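Local atomic coordinates of alpha-acetolactate decarboxylase (Bacillus subtilis subsp. subtilis str. 168, PDB entry 5XNE), a protein that catalyses, as a zinc-containing lyase, the decarboxylation of (2S)-2-acetolactate to (R)-acetoin and carbon dioxide on the route to (R,R)-butane-2,3-diol. Residues B[78-89]-B[191-202]; B[4-12]-B[164-172]. One frame throughout, in Å; residues are numbered along the deposited sequence.

Contact 1 pairs strand 82-86 with strand 195-208 at the periphery of the chain, its centre about 17 Å from the centre of the chain, whereas contact 2 joins the turn at the start of helix 10-14 to the loop leading into strand 171-178 and is wholly buried. The centres of the two contacts lie about 23 Å apart, yet they touch: CG of Lys-202 packs on CD1 of Ile-4 at 3.8 Å, where strand 3-7 runs parallel to strand 195-208. Strands 171-178 and 184-192 are antiparallel neighbours and carry the three zinc ligands, His-173, His-175 and His-186. Contact 2 is close to this site, the side chain of Val-169 lying about 7 Å from the zinc ion.

Contact 1: residues B[78-89]-B[191-202]; sequences FTPDMTHKIDAK and VLEDCTVTISQK
Met-82 and Ile-199, His-84 and Val-197, and Ile-86 and Cys-195 are the hydrogen-bonded pairs of an antiparallel ladder, each joined by two backbone bonds. The shortest runs from Val-197 N to His-84 O, 2.7 Å, and meets the acceptor almost head-on, with a C=O...N angle of 164°. At the end near Met-82 a classic beta bulge sets both Asp-81 and Met-82 against Ile-199, whose O takes a good bond from Met-82 N and a weak one from Asp-81 N.

Apolar contacts line the face bearing Met-82, His-84 and Ile-86. CD1 of Ile-86 presses on CG2 of Val-197 at 3.5 Å, tighter than usual for two carbons, while CG2 of Ile-86 meets CD1 of Leu-192. Met-82 bends at its last torsion (chi3 -89°), bringing CE to CG2 of Ile-199. Helix 92-100 covers this face through Phe-95 and Ile-99, and its Glu-98 bonds NE2 of His-84.

Beyond the bulge, Phe-78 lays one ring face over CB of Ser-200, a CH-pi contact 3.9 Å from the ring centroid. CG2 of Thr-198 comes to the ring's edge, 3.4 Å from CE1.

The polar cluster centres on Asp-81. Its OD2 accepts Gln-201 N at 2.8 Å on the anti side, and two waters also donate to it, each bridging to Gln-201 O. Thr-79 OG1 donates to OD1 of Asp-81 and receives Ser-200 OG at 3.0 Å. Thus, where the regular ladder stops, the carboxylate takes over as acceptor for the N-H of Gln-201, the next on strand 195-202 to face segment 78-89. With three bonds on OD2 and one on OD1, and NZ of Lys-202 5.1 Å from OD2 though not in contact, Asp-81 is probably ionised.

Contact 2: residues B[4-12]-B[164-172]; sequences IYQVSTMTS and ANGIAVSGY
Gln-6 lays its CG against CG2 of Ile-167, 3.8 Å away, with its OE1 near CB of Ala-168. A bend at chi2 (57°) turns the amide onward along its own chain, toward Ser-8, where NE2 donates to Ser-8 O at 3.1 Å from above the carbonyl plane; OE1 is taken by Ser-74 OG.

Two backbone bonds then tie the first turn of helix 10-14 to the loop. Met-10 N donates to Ile-167 O at 2.9 Å, approaching 41° out of the carbonyl plane, and Thr-11 N reaches Gly-166 O at 3.1 Å, in the plane of that carbonyl. Thr-9 is the N-cap residue: its OG1, at chi1 76°, accepts Ser-12 N at 3.0 Å. CG2 of Thr-11 rests 3.5 Å from Gly-166 O, and SD of Met-10 packs loosely on CG2 of Val-169, beside helix 225-232. Tyr-163 of the second subunit packs on Thr-9, Thr-11 and Ile-167.

Across the loop, Asn-165 OD1 holds Ser-170 N. The N-H groups of the first helical turn are therefore satisfied partly from a different part of the chain, so that helix start and loop fix one another just ahead of the zinc-bearing strand 171-178.

Contact 1: residues B[78-89]-B[191-202]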
loop_
_atom_site.group_PDB
_atom_site.type_symbol
_atom_site.label_atom_id
_atom_site.label_comp_id
_atom_site.label_asym_id
_atom_site.label_seq_id
_atom_site.Cartn_x
_atom_site.Cartn_y
_atom_site.Cartn_z
ATOM N N PHE B 78 -14.903 -10.701 -7.387
ATOM C CA PHE B 78 -15.668 -10.951 -6.183
ATOM C C PHE B 78 -15.982 -12.434 -6.053
ATOM O O PHE B 78 -16.419 -13.068 -7.014
ATOM C CB PHE B 78 -16.949 -10.128 -6.194
ATOM C CG PHE B 78 -17.660 -10.086 -4.872
ATOM C CD1 PHE B 78 -18.491 -11.127 -4.472
ATOM C CD2 PHE B 78 -17.517 -8.989 -4.031
ATOM C CE1 PHE B 78 -19.143 -11.080 -3.251
ATOM C CE2 PHE B 78 -18.165 -8.931 -2.817
ATOM C CZ PHE B 78 -18.991 -9.977 -2.421
ATOM N N THR B 79 -15.744 -12.971 -4.861
ATOM C CA THR B 79 -16.103 -14.352 -4.549
ATOM C C THR B 79 -16.924 -14.335 -3.273
ATOM O O THR B 79 -16.569 -13.666 -2.314
ATOM C CB THR B 79 -14.865 -15.246 -4.375
ATOM O OG1 THR B 79 -14.115 -14.802 -3.240
ATOM C CG2 THR B 79 -13.982 -15.178 -5.613
ATOM N N PRO B 80 -18.038 -15.075 -3.247
ATOM C CA PRO B 80 -18.919 -14.997 -2.075
ATOM C C PRO B 80 -18.411 -15.802 -0.868
ATOM O O PRO B 80 -18.958 -16.860 -0.553
ATOM C CB PRO B 80 -20.232 -15.576 -2.599
ATOM C CG PRO B 80 -19.819 -16.507 -3.688
ATOM C CD PRO B 80 -18.612 -15.887 -4.332
ATOM N N ASP B 81 -17.392 -15.296 -0.184
ATOM C CA ASP B 81 -16.765 -16.041 0.912
ATOM C C ASP B 81 -17.636 -16.127 2.157
ATOM O O ASP B 81 -17.607 -17.130 2.880
ATOM C CB ASP B 81 -15.425 -15.408 1.283
ATOM C CG ASP B 81 -14.473 -15.342 0.109
ATOM O OD1 ASP B 81 -14.635 -16.132 -0.841
ATOM O OD2 ASP B 81 -13.550 -14.504 0.134
ATOM N N MET B 82 -18.375 -15.059 2.432
ATOM C CA MET B 82 -19.232 -14.986 3.615
ATOM C C MET B 82 -20.563 -14.346 3.261
ATOM O O MET B 82 -20.629 -13.406 2.461
ATOM C CB MET B 82 -18.557 -14.190 4.738
ATOM C CG MET B 82 -17.253 -14.786 5.253
ATOM S SD MET B 82 -16.282 -13.645 6.273
ATOM C CE MET B 82 -15.289 -12.838 5.018
ATOM N N THR B 83 -21.637 -14.859 3.849
ATOM C CA THR B 83 -22.938 -14.226 3.689
ATOM C C THR B 83 -23.575 -13.953 5.040
ATOM O O THR B 83 -23.297 -14.632 6.028
ATOM C CB THR B 83 -23.889 -15.076 2.845
ATOM O OG1 THR B 83 -24.212 -16.274 3.559
ATOM C CG2 THR B 83 -23.254 -15.425 1.509
ATOM N N HIS B 84 -24.431 -12.945 5.077
ATOM C CA HIS B 84 -25.066 -12.520 6.309
ATOM C C HIS B 84 -26.388 -11.873 5.934
ATOM O O HIS B 84 -26.503 -11.253 4.873
ATOM C CB HIS B 84 -24.167 -11.547 7.072
ATOM C CG HIS B 84 -24.541 -11.368 8.510
ATOM N ND1 HIS B 84 -24.672 -12.430 9.384
ATOM C CD2 HIS B 84 -24.805 -10.254 9.230
ATOM C CE1 HIS B 84 -25.000 -11.973 10.578
ATOM N NE2 HIS B 84 -25.090 -10.657 10.514
ATOM N N LYS B 85 -27.396 -12.038 6.782
ATOM C CA LYS B 85 -28.696 -11.444 6.506
ATOM C C LYS B 85 -28.999 -10.355 7.522
ATOM O O LYS B 85 -28.768 -10.531 8.719
ATOM C CB LYS B 85 -29.790 -12.515 6.515
ATOM C CG LYS B 85 -29.666 -13.536 5.392
ATOM C CD LYS B 85 -29.904 -12.902 4.027
ATOM C CE LYS B 85 -31.029 -13.606 3.272
ATOM N NZ LYS B 85 -30.968 -13.380 1.794
ATOM N N ILE B 86 -29.485 -9.217 7.042
ATOM C CA ILE B 86 -29.946 -8.165 7.931
ATOM C C ILE B 86 -31.463 -8.192 7.800
ATOM O O ILE B 86 -32.017 -7.872 6.743
ATOM C CB ILE B 86 -29.353 -6.780 7.586
ATOM C CG1 ILE B 86 -27.936 -6.621 8.156
ATOM C CG2 ILE B 86 -30.192 -5.677 8.196
ATOM C CD1 ILE B 86 -26.940 -7.646 7.719
ATOM N N ASP B 87 -32.123 -8.633 8.867
ATOM C CA ASP B 87 -33.546 -8.960 8.821
ATOM C C ASP B 87 -34.428 -7.737 8.934
ATOM O O ASP B 87 -35.512 -7.677 8.352
ATOM C CB ASP B 87 -33.910 -9.924 9.948
ATOM C CG ASP B 87 -33.253 -11.278 9.805
ATOM O OD1 ASP B 87 -33.055 -11.742 8.658
ATOM O OD2 ASP B 87 -32.942 -11.877 10.857
ATOM N N ALA B 88 -33.965 -6.767 9.706
ATOM C CA ALA B 88 -34.787 -5.622 10.029
ATOM C C ALA B 88 -33.991 -4.333 10.007
ATOM O O ALA B 88 -32.788 -4.324 9.725
ATOM C CB ALA B 88 -35.438 -5.819 11.396
ATOM N N LYS B 89 -34.695 -3.250 10.308
ATOM C CA LYS B 89 -34.141 -1.912 10.366
ATOM C C LYS B 89 -32.797 -1.875 11.086
ATOM O O LYS B 89 -32.674 -2.344 12.219
ATOM C CB LYS B 89 -35.137 -0.990 11.057
ATOM C CG LYS B 89 -35.014 0.463 10.697
ATOM C CD LYS B 89 -36.340 1.153 10.918
ATOM C CE LYS B 89 -36.133 2.629 11.132
ATOM N NZ LYS B 89 -34.892 2.882 11.900
ATOM N N VAL B 191 -29.628 3.537 6.058
ATOM C CA VAL B 191 -30.357 2.692 6.990
ATOM C C VAL B 191 -30.940 1.536 6.203
ATOM O O VAL B 191 -31.644 1.747 5.217
ATOM C CB VAL B 191 -31.482 3.449 7.720
ATOM C CG1 VAL B 191 -32.253 2.492 8.626
ATOM C CG2 VAL B 191 -30.911 4.606 8.512
ATOM N N LEU B 192 -30.615 0.317 6.619
ATOM C CA LEU B 192 -31.093 -0.879 5.947
ATOM C C LEU B 192 -32.493 -1.193 6.440
ATOM O O LEU B 192 -32.763 -1.116 7.634
ATOM C CB LEU B 192 -30.168 -2.075 6.204
ATOM C CG LEU B 192 -28.661 -1.783 6.215
ATOM C CD1 LEU B 192 -27.846 -3.039 6.434
ATOM C CD2 LEU B 192 -28.251 -1.134 4.940
ATOM N N GLU B 193 -33.384 -1.526 5.519
ATOM C CA GLU B 193 -34.684 -2.046 5.910
ATOM C C GLU B 193 -34.533 -3.556 6.021
ATOM O O GLU B 193 -34.828 -4.156 7.054
ATOM C CB GLU B 193 -35.765 -1.656 4.905
ATOM C CG GLU B 193 -37.153 -2.162 5.271
ATOM C CD GLU B 193 -38.252 -1.313 4.670
ATOM O OE1 GLU B 193 -37.930 -0.283 4.039
ATOM O OE2 GLU B 193 -39.440 -1.672 4.827
ATOM N N ASP B 194 -34.052 -4.157 4.941
ATOM C CA ASP B 194 -33.623 -5.545 4.947
ATOM C C ASP B 194 -32.699 -5.770 3.756
ATOM O O ASP B 194 -32.914 -5.207 2.679
ATOM C CB ASP B 194 -34.818 -6.494 4.885
ATOM C CG ASP B 194 -35.614 -6.340 3.606
ATOM O OD1 ASP B 194 -35.253 -6.988 2.603
ATOM O OD2 ASP B 194 -36.601 -5.570 3.608
ATOM N N CYS B 195 -31.673 -6.589 3.942
ATOM C CA CYS B 195 -30.746 -6.857 2.851
ATOM C C CYS B 195 -29.976 -8.147 3.049
ATOM O O CYS B 195 -29.892 -8.677 4.159
ATOM C CB CYS B 195 -29.757 -5.694 2.690
ATOM S SG CYS B 195 -28.437 -5.592 3.959
ATOM N N THR B 196 -29.415 -8.645 1.955
ATOM C CA THR B 196 -28.433 -9.712 2.009
ATOM C C THR B 196 -27.036 -9.104 1.899
ATOM O O THR B 196 -26.796 -8.212 1.073
ATOM C CB THR B 196 -28.655 -10.752 0.892
ATOM O OG1 THR B 196 -27.597 -11.720 0.904
ATOM C CG2 THR B 196 -28.712 -10.093 -0.470
ATOM N N VAL B 197 -26.135 -9.563 2.762
ATOM C CA VAL B 197 -24.741 -9.140 2.715
ATOM C C VAL B 197 -23.875 -10.259 2.167
ATOM O O VAL B 197 -24.069 -11.436 2.490
ATOM C CB VAL B 197 -24.215 -8.739 4.099
ATOM C CG1 VAL B 197 -22.807 -8.155 3.986
ATOM C CG2 VAL B 197 -25.147 -7.725 4.736
ATOM N N THR B 198 -22.920 -9.895 1.320
ATOM C CA THR B 198 -21.946 -10.848 0.819
ATOM C C THR B 198 -20.579 -10.186 0.944
ATOM O O THR B 198 -20.439 -8.998 0.634
ATOM C CB THR B 198 -22.227 -11.247 -0.638
ATOM O OG1 THR B 198 -23.608 -11.614 -0.776
ATOM C CG2 THR B 198 -21.396 -12.439 -1.027
ATOM N N ILE B 199 -19.594 -10.942 1.420
ATOM C CA ILE B 199 -18.252 -10.413 1.690
ATOM C C ILE B 199 -17.188 -11.301 1.044
ATOM O O ILE B 199 -17.288 -12.541 1.056
ATOM C CB ILE B 199 -17.988 -10.294 3.206
ATOM C CG1 ILE B 199 -19.024 -9.373 3.855
ATOM C CG2 ILE B 199 -16.587 -9.762 3.480
ATOM C CD1 ILE B 199 -18.868 -9.213 5.352
ATOM N N SER B 200 -16.172 -10.660 0.461
ATOM C CA SER B 200 -15.089 -11.366 -0.210
ATOM C C SER B 200 -13.758 -10.930 0.404
ATOM O O SER B 200 -13.448 -9.743 0.447
ATOM C CB SER B 200 -15.127 -11.084 -1.713
ATOM O OG SER B 200 -14.207 -11.894 -2.426
ATOM N N GLN B 201 -12.984 -11.893 0.897
ATOM C CA GLN B 201 -11.736 -11.604 1.599
ATOM C C GLN B 201 -10.555 -11.667 0.633
ATOM O O GLN B 201 -10.439 -12.607 -0.151
ATOM C CB GLN B 201 -11.542 -12.604 2.754
ATOM C CG GLN B 201 -10.177 -12.540 3.427
ATOM C CD GLN B 201 -10.047 -13.575 4.530
ATOM O OE1 GLN B 201 -10.858 -13.613 5.452
ATOM N NE2 GLN B 201 -9.036 -14.428 4.430
ATOM N N LYS B 202 -9.669 -10.676 0.692
ATOM C CA LYS B 202 -8.505 -10.648 -0.196
ATOM C C LYS B 202 -7.188 -10.510 0.589
ATOM O O LYS B 202 -7.109 -9.714 1.536
ATOM C CB LYS B 202 -8.640 -9.502 -1.211
ATOM C CG LYS B 202 -9.836 -9.644 -2.170
ATOM C CD LYS B 202 -9.772 -10.968 -2.919
ATOM C CE LYS B 202 -10.921 -11.137 -3.896
ATOM N NZ LYS B 202 -12.177 -10.941 -3.189
HETATM O O HOH W 1 -11.766 -14.134 -2.018
HETATM O O HOH W 2 -11.128 -15.556 -0.603
#

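Contact 2: residues B[4-12]-B[164-172]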
loop_
_atom_site.group_PDB
_atom_site.type_symbol
_atom_site.label_atom_id
_atom_site.label_comp_id
_atom_site.label_asym_id
_atom_site.label_seq_id
_atom_site.Cartn_x
_atom_site.Cartn_y
_atom_site.Cartn_z
ATOM N N ILE B 4 -6.971 -7.073 -4.321
ATOM C CA ILE B 4 -7.569 -5.798 -4.700
ATOM C C ILE B 4 -6.630 -5.164 -5.723
ATOM O O ILE B 4 -5.423 -5.051 -5.471
ATOM C CB ILE B 4 -7.736 -4.849 -3.505
ATOM C CG1 ILE B 4 -8.474 -5.534 -2.347
ATOM C CG2 ILE B 4 -8.425 -3.558 -3.947
ATOM C CD1 ILE B 4 -9.912 -5.921 -2.673
ATOM N N TYR B 5 -7.160 -4.777 -6.876
ATOM C CA TYR B 5 -6.380 -4.042 -7.867
ATOM C C TYR B 5 -6.670 -2.565 -7.664
ATOM O O TYR B 5 -7.795 -2.101 -7.892
ATOM C CB TYR B 5 -6.723 -4.463 -9.301
ATOM C CG TYR B 5 -5.785 -3.882 -10.331
ATOM C CD1 TYR B 5 -4.527 -4.433 -10.520
ATOM C CD2 TYR B 5 -6.155 -2.791 -11.112
ATOM C CE1 TYR B 5 -3.645 -3.925 -11.453
ATOM C CE2 TYR B 5 -5.272 -2.270 -12.064
ATOM C CZ TYR B 5 -4.022 -2.844 -12.220
ATOM O OH TYR B 5 -3.118 -2.358 -13.144
ATOM N N GLN B 6 -5.659 -1.839 -7.203
ATOM C CA GLN B 6 -5.805 -0.446 -6.786
ATOM C C GLN B 6 -5.164 0.495 -7.800
ATOM O O GLN B 6 -3.947 0.449 -8.018
ATOM C CB GLN B 6 -5.186 -0.252 -5.401
ATOM C CG GLN B 6 -5.231 1.159 -4.877
ATOM C CD GLN B 6 -6.631 1.700 -4.811
ATOM O OE1 GLN B 6 -7.518 1.071 -4.237
ATOM N NE2 GLN B 6 -6.848 2.876 -5.397
ATOM N N VAL B 7 -5.986 1.338 -8.426
ATOM C CA VAL B 7 -5.503 2.299 -9.415
ATOM C C VAL B 7 -5.211 3.632 -8.716
ATOM O O VAL B 7 -6.125 4.326 -8.260
ATOM C CB VAL B 7 -6.533 2.484 -10.551
ATOM C CG1 VAL B 7 -6.137 3.643 -11.464
ATOM C CG2 VAL B 7 -6.661 1.196 -11.360
ATOM N N SER B 8 -3.913 3.938 -8.599
ATOM C CA SER B 8 -3.385 5.170 -7.994
ATOM C C SER B 8 -3.781 5.356 -6.523
ATOM O O SER B 8 -4.217 4.398 -5.861
ATOM C CB SER B 8 -3.821 6.399 -8.810
ATOM O OG SER B 8 -3.008 7.528 -8.500
ATOM N N THR B 9 -3.598 6.569 -6.002
ATOM C CA THR B 9 -3.772 6.806 -4.569
ATOM C C THR B 9 -4.782 7.893 -4.255
ATOM O O THR B 9 -4.983 8.840 -5.031
ATOM C CB THR B 9 -2.442 7.206 -3.870
ATOM O OG1 THR B 9 -2.117 8.573 -4.186
ATOM C CG2 THR B 9 -1.311 6.280 -4.293
ATOM N N MET B 10 -5.395 7.776 -3.084
ATOM C CA MET B 10 -6.339 8.782 -2.639
ATOM C C MET B 10 -5.631 10.113 -2.416
ATOM O O MET B 10 -6.196 11.170 -2.689
ATOM C CB MET B 10 -7.048 8.335 -1.350
ATOM C CG MET B 10 -8.103 9.300 -0.872
ATOM S SD MET B 10 -9.473 9.398 -2.045
ATOM C CE MET B 10 -10.440 10.717 -1.322
ATOM N N THR B 11 -4.389 10.066 -1.955
ATOM C CA THR B 11 -3.694 11.329 -1.728
ATOM C C THR B 11 -3.389 12.072 -3.034
ATOM O O THR B 11 -3.303 13.307 -3.027
ATOM C CB THR B 11 -2.411 11.131 -0.947
ATOM O OG1 THR B 11 -1.564 10.210 -1.639
ATOM C CG2 THR B 11 -2.730 10.616 0.473
ATOM N N SER B 12 -3.248 11.358 -4.152
ATOM C CA SER B 12 -3.097 12.046 -5.442
ATOM C C SER B 12 -4.397 12.739 -5.831
ATOM O O SER B 12 -4.387 13.876 -6.345
ATOM C CB SER B 12 -2.635 11.070 -6.540
ATOM O OG SER B 12 -2.406 11.742 -7.786
ATOM N N ALA B 164 -3.316 1.102 5.026
ATOM C CA ALA B 164 -3.382 1.518 3.621
ATOM C C ALA B 164 -4.119 2.848 3.445
ATOM O O ALA B 164 -4.372 3.279 2.303
ATOM C CB ALA B 164 -4.026 0.429 2.765
ATOM N N ASN B 165 -4.441 3.520 4.549
ATOM C CA ASN B 165 -5.095 4.823 4.439
ATOM C C ASN B 165 -4.200 5.802 3.686
ATOM O O ASN B 165 -3.010 5.890 3.962
ATOM C CB ASN B 165 -5.443 5.391 5.812
ATOM C CG ASN B 165 -6.540 6.455 5.746
ATOM O OD1 ASN B 165 -7.487 6.362 4.950
ATOM N ND2 ASN B 165 -6.409 7.480 6.580
ATOM N N GLY B 166 -4.774 6.533 2.739
ATOM C CA GLY B 166 -3.969 7.370 1.868
ATOM C C GLY B 166 -3.690 6.735 0.515
ATOM O O GLY B 166 -3.711 7.439 -0.497
ATOM N N ILE B 167 -3.419 5.430 0.473
ATOM C CA ILE B 167 -3.505 4.722 -0.796
ATOM C C ILE B 167 -4.978 4.576 -1.157
ATOM O O ILE B 167 -5.427 5.063 -2.201
ATOM C CB ILE B 167 -2.824 3.354 -0.748
ATOM C CG1 ILE B 167 -1.309 3.546 -0.628
ATOM C CG2 ILE B 167 -3.172 2.552 -2.003
ATOM C CD1 ILE B 167 -0.560 2.257 -0.323
ATOM N N ALA B 168 -5.733 3.926 -0.284
ATOM C CA ALA B 168 -7.184 3.879 -0.421
ATOM C C ALA B 168 -7.808 4.600 0.771
ATOM O O ALA B 168 -7.133 5.366 1.467
ATOM C CB ALA B 168 -7.664 2.444 -0.517
ATOM N N VAL B 169 -9.094 4.375 1.006
ATOM C CA VAL B 169 -9.770 4.998 2.126
ATOM C C VAL B 169 -9.958 3.980 3.245
ATOM O O VAL B 169 -10.703 3.018 3.086
ATOM C CB VAL B 169 -11.140 5.575 1.711
ATOM C CG1 VAL B 169 -11.855 6.151 2.927
ATOM C CG2 VAL B 169 -10.961 6.630 0.624
ATOM N N SER B 170 -9.251 4.175 4.355
ATOM C CA SER B 170 -9.338 3.280 5.507
ATOM C C SER B 170 -10.783 3.109 5.977
ATOM O O SER B 170 -11.559 4.071 5.989
ATOM C CB SER B 170 -8.482 3.823 6.663
ATOM O OG SER B 170 -8.600 3.004 7.803
ATOM N N GLY B 171 -11.128 1.890 6.379
ATOM C CA GLY B 171 -12.479 1.600 6.825
ATOM C C GLY B 171 -13.398 1.292 5.655
ATOM O O GLY B 171 -12.953 0.760 4.632
ATOM N N TYR B 172 -14.684 1.602 5.812
ATOM C CA TYR B 172 -15.655 1.346 4.756
ATOM C C TYR B 172 -15.643 2.441 3.715
ATOM O O TYR B 172 -15.671 3.632 4.040
ATOM C CB TYR B 172 -17.075 1.227 5.323
ATOM C CG TYR B 172 -17.304 0.025 6.206
ATOM C CD1 TYR B 172 -17.694 -1.196 5.663
ATOM C CD2 TYR B 172 -17.154 0.115 7.586
ATOM C CE1 TYR B 172 -17.915 -2.298 6.476
ATOM C CE2 TYR B 172 -17.367 -0.980 8.406
ATOM C CZ TYR B 172 -17.750 -2.180 7.844
ATOM O OH TYR B 172 -17.967 -3.265 8.662
#